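Local coordinates for DUF4785 domain-containing protein (Legionella pneumophila subsp. pneumophila, PDB 4KH9) that is of unknown function but binds calcium, and is built as a three-domain, strand-rich chain, at residues Glu23-Lys28 / Ala292-Leu297; Glu56-Gly61 / Ser82-Leu87; Leu96-Ala101 / Leu116-His121; Ser316-Trp321 / His327-Thr332. All coordinates share one frame; numbering follows the deposited sequence.

Interaction 1: Glu23-Lys28 / Ala292-Leu297; sequences ENLHDK and ASRYAL
The backbone oxygen of Glu23 is held by two nitrogens of one guanidinium. Arg294 reaches it end-on, with NH1 at 2.7 Å from Glu23 O and NH2 at 2.8 Å from the same Glu23 O, a fork closing on a single atom. Neither bond is straight, with N-H...O angles of 146° and 140°, as expected when two N-H groups share one acceptor. The oxygen lies almost exactly in the guanidinium plane, while the two nitrogens come to it from opposite faces of the carbonyl plane. Arg294 gets there because its chain is drawn out: CG stands anti to the backbone N (chi1 -175°) and the run to NE stays extended. Leu25 adds an apolar touch, its CD1 lying 3.5 Å from Arg294 NH2, oblique to the guanidinium. The carboxylate of Glu23 leads away, its OE1 5.7 Å from Arg294 NH2, so any charge attraction is long-range and probably weak. Arg294 NH1 also donates to Ser21 O, two residues earlier in the same loop. In the five-stranded antiparallel sheet of the C-terminal E-set domain, strand 312-322 runs between the edge strand 25-29 and strand 293-302; Arg294 passes across it, over Ala319, to fasten the incoming N-terminal segment.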
# COMPACT_ATOMS: atom_id res chain seq x y z
N GLU A 23 -13.82 2.14 28.58
CA GLU A 23 -13.17 1.47 29.70
C GLU A 23 -11.72 1.89 29.84
O GLU A 23 -10.97 1.89 28.86
CB GLU A 23 -13.25 -0.05 29.55
CG GLU A 23 -13.11 -0.78 30.87
CD GLU A 23 -13.40 -2.27 30.83
OE1 GLU A 23 -13.18 -2.89 29.76
OE2 GLU A 23 -13.73 -2.83 31.89
N ASN A 24 -11.33 2.24 31.06
CA ASN A 24 -9.95 2.59 31.37
C ASN A 24 -9.26 1.27 31.71
O ASN A 24 -9.57 0.66 32.73
CB ASN A 24 -9.87 3.63 32.52
CG ASN A 24 -8.49 4.17 32.77
OD1 ASN A 24 -7.49 3.46 32.69
ND2 ASN A 24 -8.41 5.42 33.15
N LEU A 25 -8.38 0.78 30.81
CA LEU A 25 -7.72 -0.50 30.99
C LEU A 25 -6.22 -0.41 30.94
O LEU A 25 -5.65 0.27 30.10
CB LEU A 25 -8.17 -1.51 29.92
CG LEU A 25 -9.64 -1.88 29.93
CD1 LEU A 25 -10.08 -2.37 28.55
CD2 LEU A 25 -9.97 -2.86 31.06
N HIS A 26 -5.59 -1.17 31.82
CA HIS A 26 -4.15 -1.29 31.87
C HIS A 26 -3.78 -2.75 31.69
O HIS A 26 -4.32 -3.63 32.37
CB HIS A 26 -3.58 -0.73 33.17
CG HIS A 26 -2.09 -0.66 33.15
ND1 HIS A 26 -1.30 -1.77 33.44
CD2 HIS A 26 -1.28 0.38 32.83
CE1 HIS A 26 -0.06 -1.36 33.31
NE2 HIS A 26 0.01 -0.07 32.96
N ASP A 27 -2.88 -3.01 30.75
CA ASP A 27 -2.36 -4.33 30.45
C ASP A 27 -0.87 -4.31 30.47
O ASP A 27 -0.25 -3.26 30.30
CB ASP A 27 -2.85 -4.84 29.08
CG ASP A 27 -4.32 -5.11 29.01
OD1 ASP A 27 -4.77 -6.12 29.60
OD2 ASP A 27 -5.03 -4.35 28.32
N LYS A 28 -0.30 -5.48 30.70
CA LYS A 28 1.11 -5.80 30.75
C LYS A 28 1.30 -7.17 30.15
O LYS A 28 0.44 -8.04 30.30
CB LYS A 28 1.65 -5.77 32.20
CG LYS A 28 1.75 -4.39 32.86
CD LYS A 28 2.33 -4.41 34.30
CE LYS A 28 1.29 -4.75 35.35
NZ LYS A 28 1.80 -4.51 36.73
N ALA A 292 -11.95 13.55 20.29
CA ALA A 292 -12.49 12.60 21.26
C ALA A 292 -12.43 11.19 20.67
O ALA A 292 -12.99 10.93 19.59
CB ALA A 292 -13.93 12.99 21.63
N SER A 293 -11.68 10.29 21.31
CA SER A 293 -11.51 8.93 20.81
C SER A 293 -10.93 8.05 21.87
O SER A 293 -10.62 8.51 22.96
CB SER A 293 -10.60 8.93 19.57
OG SER A 293 -10.59 7.69 18.89
N ARG A 294 -10.74 6.78 21.53
CA ARG A 294 -10.06 5.83 22.41
C ARG A 294 -8.60 5.76 22.00
O ARG A 294 -8.28 5.52 20.83
CB ARG A 294 -10.74 4.45 22.39
CG ARG A 294 -10.11 3.49 23.39
CD ARG A 294 -10.85 2.17 23.41
NE ARG A 294 -10.30 1.30 24.45
CZ ARG A 294 -10.51 1.43 25.75
NH1 ARG A 294 -11.22 2.45 26.22
NH2 ARG A 294 -9.96 0.58 26.60
N TYR A 295 -7.72 5.97 22.96
CA TYR A 295 -6.28 5.97 22.71
C TYR A 295 -5.57 4.98 23.60
O TYR A 295 -5.99 4.74 24.75
CB TYR A 295 -5.70 7.37 22.97
CG TYR A 295 -6.23 8.44 22.04
CD1 TYR A 295 -5.61 8.71 20.83
CD2 TYR A 295 -7.32 9.22 22.40
CE1 TYR A 295 -6.10 9.70 19.97
CE2 TYR A 295 -7.81 10.22 21.56
CZ TYR A 295 -7.18 10.47 20.35
OH TYR A 295 -7.67 11.43 19.49
N ALA A 296 -4.47 4.41 23.10
CA ALA A 296 -3.66 3.51 23.90
C ALA A 296 -2.25 3.98 23.93
O ALA A 296 -1.65 4.25 22.90
CB ALA A 296 -3.73 2.08 23.37
N LEU A 297 -1.72 4.11 25.13
CA LEU A 297 -0.33 4.45 25.34
C LEU A 297 0.42 3.18 25.62
O LEU A 297 0.13 2.51 26.61
CB LEU A 297 -0.20 5.44 26.49
CG LEU A 297 1.22 5.77 26.95
CD1 LEU A 297 2.04 6.42 25.81
CD2 LEU A 297 1.18 6.64 28.16

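Interaction 2: Glu56-Gly61 / Ser82-Leu87; sequences EQLQRG and SIPELL
Pro84 is the first residue of 82-87 to touch the helical turn 56-60, and it does so with its ring: CG sits 4.0 Å from Leu58 CD1, with Pro84 CD just behind, 4.2 Å from the same Leu58 CD1. The two side chains meet at a slant. Two residues on, Leu86 takes up the other branch. Its CB is not aimed at the helix, but CG stands beside the backbone N, anti to the carbonyl carbon (chi1 -64°), and the end of the chain swings closer, bringing CD2 to 3.9 Å from Leu58 CD2. Leu86 CD2 also lies 4.1 Å from Leu58 CD1, so one methyl meets both ends of the leucine fork. Here the chains cross at about a right angle. Leu58 is thus the one side chain of 56-61 in the contact; its CB aims at 82-87 and sends CD1 to Pro84 and CD2 to Leu86, and all three partners are buried and purely apolar. The helix ends at Arg60, and Gly61, with positive phi and its N bonded back to Gln57 O, leads the chain out. The contact packs the short helix 55-60 of the N-terminal domain against the loop at Pro84 and the first residue of strand 86-89; Leu138 of strand 135-140 touches both Leu58 and Leu86, while Tyr151 of strand 150-156 touches Leu58 and Pro84.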
# COMPACT_ATOMS: atom_id res chain seq x y z
N GLU A 56 -16.20 0.66 -25.94
CA GLU A 56 -15.89 1.42 -27.16
C GLU A 56 -14.44 1.15 -27.61
O GLU A 56 -14.18 1.08 -28.80
CB GLU A 56 -16.10 2.95 -26.97
CG GLU A 56 -17.56 3.39 -26.83
CD GLU A 56 -18.22 3.15 -25.48
OE1 GLU A 56 -17.53 2.72 -24.53
OE2 GLU A 56 -19.44 3.42 -25.37
N GLN A 57 -13.50 1.03 -26.68
CA GLN A 57 -12.11 0.72 -27.01
C GLN A 57 -12.01 -0.74 -27.51
O GLN A 57 -11.30 -1.00 -28.49
CB GLN A 57 -11.19 0.96 -25.81
CG GLN A 57 -11.05 2.46 -25.45
CD GLN A 57 -10.28 2.72 -24.17
OE1 GLN A 57 -10.45 2.04 -23.18
NE2 GLN A 57 -9.48 3.76 -24.15
N LEU A 58 -12.73 -1.68 -26.87
CA LEU A 58 -12.76 -3.09 -27.27
C LEU A 58 -13.28 -3.26 -28.67
O LEU A 58 -12.82 -4.15 -29.36
CB LEU A 58 -13.64 -3.94 -26.34
CG LEU A 58 -13.04 -4.63 -25.14
CD1 LEU A 58 -14.14 -5.40 -24.37
CD2 LEU A 58 -11.87 -5.61 -25.53
N GLN A 59 -14.27 -2.45 -29.08
CA GLN A 59 -14.85 -2.52 -30.41
C GLN A 59 -13.80 -2.15 -31.46
O GLN A 59 -13.68 -2.81 -32.48
CB GLN A 59 -16.08 -1.59 -30.49
CG GLN A 59 -16.93 -1.83 -31.75
CD GLN A 59 -17.97 -0.76 -31.97
OE1 GLN A 59 -17.99 0.31 -31.34
NE2 GLN A 59 -18.86 -1.02 -32.92
N ARG A 60 -13.01 -1.09 -31.18
CA ARG A 60 -11.95 -0.62 -32.07
C ARG A 60 -10.71 -1.53 -31.98
O ARG A 60 -9.97 -1.67 -32.95
CB ARG A 60 -11.58 0.84 -31.73
CG ARG A 60 -12.70 1.83 -32.05
CD ARG A 60 -12.38 3.22 -31.56
NE ARG A 60 -12.04 4.15 -32.65
CZ ARG A 60 -12.87 5.08 -33.12
NH1 ARG A 60 -14.08 5.23 -32.60
NH2 ARG A 60 -12.48 5.88 -34.10
N GLY A 61 -10.50 -2.13 -30.81
CA GLY A 61 -9.36 -3.00 -30.54
C GLY A 61 -8.40 -2.35 -29.59
O GLY A 61 -8.08 -1.17 -29.72
N SER A 82 -22.12 -9.10 -18.39
CA SER A 82 -21.31 -10.03 -19.16
C SER A 82 -20.19 -9.36 -19.99
O SER A 82 -20.22 -8.15 -20.28
CB SER A 82 -22.19 -10.87 -20.07
OG SER A 82 -22.96 -10.02 -20.91
N ILE A 83 -19.17 -10.17 -20.30
CA ILE A 83 -18.00 -9.87 -21.12
C ILE A 83 -18.41 -10.21 -22.56
O ILE A 83 -19.13 -11.19 -22.77
CB ILE A 83 -16.78 -10.69 -20.59
CG1 ILE A 83 -16.07 -9.94 -19.46
CG2 ILE A 83 -15.75 -11.08 -21.67
CD1 ILE A 83 -14.85 -10.67 -18.94
N PRO A 84 -17.99 -9.44 -23.58
CA PRO A 84 -18.35 -9.81 -24.96
C PRO A 84 -17.58 -11.04 -25.41
O PRO A 84 -16.62 -11.42 -24.73
CB PRO A 84 -17.93 -8.59 -25.78
CG PRO A 84 -17.42 -7.56 -24.82
CD PRO A 84 -17.09 -8.26 -23.56
N GLU A 85 -17.97 -11.63 -26.56
CA GLU A 85 -17.17 -12.69 -27.19
C GLU A 85 -15.95 -11.99 -27.74
O GLU A 85 -16.10 -10.95 -28.39
CB GLU A 85 -17.96 -13.44 -28.28
CG GLU A 85 -18.56 -14.75 -27.84
CD GLU A 85 -19.36 -15.46 -28.91
OE1 GLU A 85 -18.94 -15.45 -30.09
OE2 GLU A 85 -20.41 -16.06 -28.57
N LEU A 86 -14.76 -12.47 -27.41
CA LEU A 86 -13.56 -11.74 -27.76
C LEU A 86 -12.73 -12.41 -28.84
O LEU A 86 -12.65 -13.63 -28.94
CB LEU A 86 -12.69 -11.55 -26.49
CG LEU A 86 -13.32 -10.67 -25.35
CD1 LEU A 86 -12.55 -10.82 -24.05
CD2 LEU A 86 -13.41 -9.17 -25.73
N LEU A 87 -12.04 -11.56 -29.60
CA LEU A 87 -11.09 -11.95 -30.64
C LEU A 87 -9.72 -11.40 -30.28
O LEU A 87 -9.61 -10.40 -29.55
CB LEU A 87 -11.52 -11.43 -32.03
CG LEU A 87 -12.90 -11.84 -32.54
CD1 LEU A 87 -13.32 -10.98 -33.73
CD2 LEU A 87 -12.94 -13.32 -32.91

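Interaction 3: Leu96-Ala101 / Leu116-His121; sequences LPLKEA and LAITKH
Lys99 and Ile118 lie alongside each other, head to tail, where a short helix-like turn after strand 95-97 meets the loop leading into strand 123-126, both in the N-terminal domain. Residues 98-101 have helical backbone angles, and two backbone bonds, Glu100 N to Pro97 O and Ala101 N to Leu98 O, hold the turn. Ile118 points into it and is the side chain most covered by the contact. Its CD1 lies 3.8 Å from Lys99 CG, and its CG2 is 4.0 Å from Lys99 CE, so the aliphatic part of the lysine runs along the isoleucine instead of meeting it end to end. That course follows from the lysine's torsions: CG is anti to the carbonyl carbon (chi1 -82°) and the chain is extended from there on, carrying the ammonium group beyond the apolar overlap. Leu98 meets the same isoleucine more deeply, at a slant, with its CG 4.2 Å from Ile118 CD1. Leu98 is buried and Lys99 exposed, so Ile118 bridges from the interior to the surface. On the inner side Leu125 of strand 123-126 touches both Leu98 and Ile118, and Leu98 also packs on Leu86 and Ile88 of strand 86-89. At the outer end, Lys99 CE passes 3.6 Å from Ile118 O, the closest approach between the two segments.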
# COMPACT_ATOMS: atom_id res chain seq x y z
N LEU A 96 -7.83 -14.47 -34.31
CA LEU A 96 -8.31 -15.70 -33.70
C LEU A 96 -9.40 -15.49 -32.67
O LEU A 96 -9.33 -14.50 -31.94
CB LEU A 96 -7.13 -16.37 -32.97
CG LEU A 96 -5.92 -16.81 -33.77
CD1 LEU A 96 -4.73 -17.03 -32.84
CD2 LEU A 96 -6.23 -18.05 -34.60
N PRO A 97 -10.32 -16.48 -32.47
CA PRO A 97 -11.18 -16.44 -31.27
C PRO A 97 -10.23 -16.45 -30.06
O PRO A 97 -9.19 -17.11 -30.15
CB PRO A 97 -12.04 -17.70 -31.41
CG PRO A 97 -11.91 -18.11 -32.86
CD PRO A 97 -10.49 -17.76 -33.18
N LEU A 98 -10.50 -15.69 -28.99
CA LEU A 98 -9.56 -15.57 -27.86
C LEU A 98 -9.06 -16.95 -27.35
O LEU A 98 -7.86 -17.13 -27.15
CB LEU A 98 -10.17 -14.78 -26.70
CG LEU A 98 -9.22 -14.37 -25.56
CD1 LEU A 98 -8.04 -13.51 -26.05
CD2 LEU A 98 -9.99 -13.59 -24.48
N LYS A 99 -9.98 -17.92 -27.20
CA LYS A 99 -9.68 -19.29 -26.75
C LYS A 99 -8.59 -19.98 -27.58
O LYS A 99 -7.82 -20.76 -27.02
CB LYS A 99 -10.95 -20.16 -26.78
CG LYS A 99 -11.83 -19.97 -25.59
CD LYS A 99 -13.07 -20.83 -25.73
CE LYS A 99 -14.16 -20.41 -24.78
NZ LYS A 99 -15.47 -20.97 -25.20
N GLU A 100 -8.50 -19.68 -28.90
CA GLU A 100 -7.51 -20.29 -29.81
C GLU A 100 -6.08 -19.74 -29.60
O GLU A 100 -5.13 -20.35 -30.10
CB GLU A 100 -7.94 -20.11 -31.28
CG GLU A 100 -9.14 -20.99 -31.58
CD GLU A 100 -9.55 -21.12 -33.03
OE1 GLU A 100 -8.71 -20.88 -33.93
OE2 GLU A 100 -10.71 -21.52 -33.26
N ALA A 101 -5.91 -18.67 -28.83
CA ALA A 101 -4.60 -18.13 -28.46
C ALA A 101 -4.06 -18.83 -27.21
O ALA A 101 -2.90 -18.62 -26.88
CB ALA A 101 -4.67 -16.62 -28.22
N LEU A 116 -12.67 -23.56 -16.57
CA LEU A 116 -13.31 -22.95 -17.74
C LEU A 116 -12.91 -21.46 -17.71
O LEU A 116 -13.69 -20.59 -17.29
CB LEU A 116 -14.85 -23.19 -17.71
CG LEU A 116 -15.62 -23.10 -19.05
CD1 LEU A 116 -15.29 -24.28 -19.97
CD2 LEU A 116 -17.11 -23.11 -18.82
N ALA A 117 -11.64 -21.20 -18.06
CA ALA A 117 -10.93 -19.92 -17.94
C ALA A 117 -11.49 -18.79 -18.83
O ALA A 117 -11.27 -17.62 -18.50
CB ALA A 117 -9.46 -20.12 -18.26
N ILE A 118 -12.21 -19.11 -19.92
CA ILE A 118 -12.81 -18.07 -20.76
C ILE A 118 -14.32 -18.33 -20.83
O ILE A 118 -14.75 -19.38 -21.34
CB ILE A 118 -12.15 -17.96 -22.17
CG1 ILE A 118 -10.66 -17.52 -22.04
CG2 ILE A 118 -12.95 -16.98 -23.07
CD1 ILE A 118 -9.79 -17.77 -23.23
N THR A 119 -15.10 -17.40 -20.25
CA THR A 119 -16.57 -17.44 -20.19
C THR A 119 -17.18 -16.04 -20.46
O THR A 119 -16.45 -15.09 -20.75
CB THR A 119 -17.04 -17.95 -18.80
OG1 THR A 119 -16.62 -17.03 -17.78
CG2 THR A 119 -16.59 -19.37 -18.50
N LYS A 120 -18.52 -15.93 -20.31
CA LYS A 120 -19.25 -14.67 -20.46
C LYS A 120 -19.05 -13.79 -19.22
O LYS A 120 -19.31 -12.59 -19.28
CB LYS A 120 -20.76 -14.94 -20.69
CG LYS A 120 -21.08 -15.92 -21.82
CD LYS A 120 -22.57 -16.27 -21.84
CE LYS A 120 -22.90 -17.24 -22.95
NZ LYS A 120 -24.34 -17.61 -22.95
N HIS A 121 -18.58 -14.37 -18.10
CA HIS A 121 -18.37 -13.66 -16.83
C HIS A 121 -16.95 -13.12 -16.67
O HIS A 121 -16.77 -12.06 -16.09
CB HIS A 121 -18.68 -14.60 -15.64
CG HIS A 121 -19.91 -15.43 -15.83
ND1 HIS A 121 -21.18 -14.90 -15.67
CD2 HIS A 121 -20.02 -16.73 -16.21
CE1 HIS A 121 -22.02 -15.89 -15.94
NE2 HIS A 121 -21.37 -17.01 -16.26

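Interaction 4: Ser316-Trp321 / His327-Thr332; sequences SQRAQW and HVLQFT
Arg318 curls round to the oxygen of Gln330, and nearly every atom of its side chain can be read against that one atom. CB and CG each lie 3.4 Å from Gln330 O. CG also comes within 4.3 Å of Leu329 CG. The chain then bends twice, at chi2 (71°) and chi3 (62°), keeping CD 3.6 Å from Gln330 O and bringing NE round to donate to Gln330 O at 2.7 Å. This bond is fairly straight, 159° at the hydrogen, and meets the oxygen at the edge of the guanidinium, near its plane. CZ and NH2 each stay 3.5 Å from Gln330 O, while NH1 turns to Asn24 OD1 on the neighbouring N-terminal segment. The flanking residues add lighter links between strands 312-322 and 325-333, which run antiparallel and belong to the two facing sheets of the C-terminal E-set sandwich. In one of its two conformers Ser316 OG donates to Thr332 O at 3.1 Å from above the carbonyl plane, and also rests against Phe331 CB. Gln320 CD and OE1 lie against Leu329 CG, and a water receives the N-H of Gln330 while donating to Gln320 OE1. At this outer edge of strand 325-333, then, a side chain and a water satisfy the Gln330 C=O and N-H, and the arginine's charge would probably strengthen the grip on that carbonyl.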
# COMPACT_ATOMS: atom_id res chain seq x y z
N SER A 316 3.87 -2.56 28.61
CA SER A 316 2.74 -2.00 29.36
C SER A 316 1.87 -1.19 28.42
O SER A 316 2.40 -0.54 27.53
CB SER A 316 3.23 -1.14 30.52
OG SER A 316 2.17 -0.43 31.14
N GLN A 317 0.56 -1.25 28.62
CA GLN A 317 -0.36 -0.53 27.78
C GLN A 317 -1.52 0.05 28.59
O GLN A 317 -2.24 -0.68 29.26
CB GLN A 317 -0.90 -1.44 26.66
CG GLN A 317 -1.80 -0.71 25.70
CD GLN A 317 -2.19 -1.56 24.53
OE1 GLN A 317 -1.51 -1.55 23.51
NE2 GLN A 317 -3.26 -2.33 24.66
N ARG A 318 -1.73 1.37 28.47
CA ARG A 318 -2.83 2.11 29.08
C ARG A 318 -3.78 2.56 27.98
O ARG A 318 -3.40 3.37 27.15
CB ARG A 318 -2.30 3.32 29.89
CG ARG A 318 -3.40 4.29 30.43
CD ARG A 318 -4.26 3.73 31.56
NE ARG A 318 -3.46 3.42 32.75
CZ ARG A 318 -3.93 2.93 33.88
NH1 ARG A 318 -5.23 2.71 34.03
NH2 ARG A 318 -3.11 2.66 34.88
N ALA A 319 -5.00 2.03 27.98
CA ALA A 319 -6.03 2.39 26.99
C ALA A 319 -7.22 3.03 27.69
O ALA A 319 -7.73 2.50 28.68
CB ALA A 319 -6.47 1.15 26.20
N GLN A 320 -7.62 4.22 27.24
CA GLN A 320 -8.76 4.94 27.81
C GLN A 320 -9.40 5.86 26.79
O GLN A 320 -8.83 6.09 25.72
CB GLN A 320 -8.36 5.74 29.08
CG GLN A 320 -7.18 6.69 28.97
CD GLN A 320 -6.79 7.14 30.35
OE1 GLN A 320 -5.89 6.57 30.99
NE2 GLN A 320 -7.49 8.14 30.87
N TRP A 321 -10.61 6.35 27.10
CA TRP A 321 -11.34 7.31 26.28
C TRP A 321 -10.84 8.69 26.64
O TRP A 321 -10.80 9.02 27.84
CB TRP A 321 -12.85 7.21 26.50
CG TRP A 321 -13.61 8.25 25.74
CD1 TRP A 321 -14.01 9.48 26.19
CD2 TRP A 321 -14.05 8.15 24.38
NE1 TRP A 321 -14.66 10.16 25.18
CE2 TRP A 321 -14.69 9.37 24.06
CE3 TRP A 321 -14.01 7.13 23.42
CZ2 TRP A 321 -15.24 9.62 22.80
CZ3 TRP A 321 -14.56 7.37 22.17
CH2 TRP A 321 -15.18 8.59 21.87
N HIS A 327 -4.20 15.80 29.03
CA HIS A 327 -4.42 14.69 29.96
C HIS A 327 -3.09 14.11 30.47
O HIS A 327 -2.05 14.31 29.84
CB HIS A 327 -5.21 13.56 29.30
CG HIS A 327 -6.53 13.94 28.72
ND1 HIS A 327 -7.69 13.86 29.46
CD2 HIS A 327 -6.85 14.34 27.47
CE1 HIS A 327 -8.66 14.24 28.65
NE2 HIS A 327 -8.20 14.55 27.44
N VAL A 328 -3.14 13.40 31.60
CA VAL A 328 -1.98 12.72 32.16
C VAL A 328 -2.32 11.22 32.17
O VAL A 328 -3.32 10.81 32.78
CB VAL A 328 -1.53 13.27 33.55
CG1 VAL A 328 -0.30 12.52 34.06
CG2 VAL A 328 -1.26 14.77 33.50
N LEU A 329 -1.55 10.43 31.43
CA LEU A 329 -1.75 8.98 31.35
C LEU A 329 -0.68 8.30 32.18
O LEU A 329 0.46 8.73 32.19
CB LEU A 329 -1.72 8.48 29.90
CG LEU A 329 -3.07 8.35 29.20
CD1 LEU A 329 -3.81 9.71 29.11
CD2 LEU A 329 -2.87 7.81 27.82
N GLN A 330 -1.08 7.26 32.88
CA GLN A 330 -0.22 6.52 33.77
C GLN A 330 -0.01 5.08 33.29
O GLN A 330 -0.96 4.45 32.86
CB GLN A 330 -0.88 6.53 35.16
CG GLN A 330 0.07 6.30 36.30
CD GLN A 330 -0.68 6.14 37.60
OE1 GLN A 330 -0.82 5.02 38.11
NE2 GLN A 330 -1.24 7.23 38.12
N PHE A 331 1.21 4.57 33.36
CA PHE A 331 1.50 3.18 33.00
C PHE A 331 2.52 2.65 33.98
O PHE A 331 3.31 3.43 34.51
CB PHE A 331 1.93 3.00 31.53
CG PHE A 331 3.22 3.65 31.10
CD1 PHE A 331 3.23 4.97 30.65
CD2 PHE A 331 4.41 2.94 31.11
CE1 PHE A 331 4.42 5.57 30.24
CE2 PHE A 331 5.60 3.55 30.71
CZ PHE A 331 5.60 4.85 30.25
N THR A 332 2.46 1.34 34.25
CA THR A 332 3.27 0.67 35.26
C THR A 332 3.94 -0.60 34.73
O THR A 332 3.37 -1.29 33.89
CB THR A 332 2.34 0.27 36.45
OG1 THR A 332 1.52 1.36 36.83
CG2 THR A 332 3.10 -0.25 37.67
O HOH W 1 -4.23 6.79 33.16

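How the interactions relate
Interactions 1 and 4 sit side by side in the C-terminal domain, with centres about 6 Å apart. Interaction 1 lies within the sheet of strands 25-29, 312-322 and 293-302; interaction 4 joins that sheet to the four-stranded one through strand 325-333, and Leu297 N probably bonds Arg318 O between them. Both are partly buried and polar, each built on an arginine holding a backbone carbonyl. Interactions 2 and 3 lie beyond the chain's centre, about 55 to 60 Å away between centres, in the N-terminal domain. They are probably hydrogen-bonded at Leu86 O to Leu98 N, just past strand 95-97, and at Ile83 N to Lys120 O. Both rely on apolar packing, interaction 2 buried throughout, interaction 3 running out to the surface.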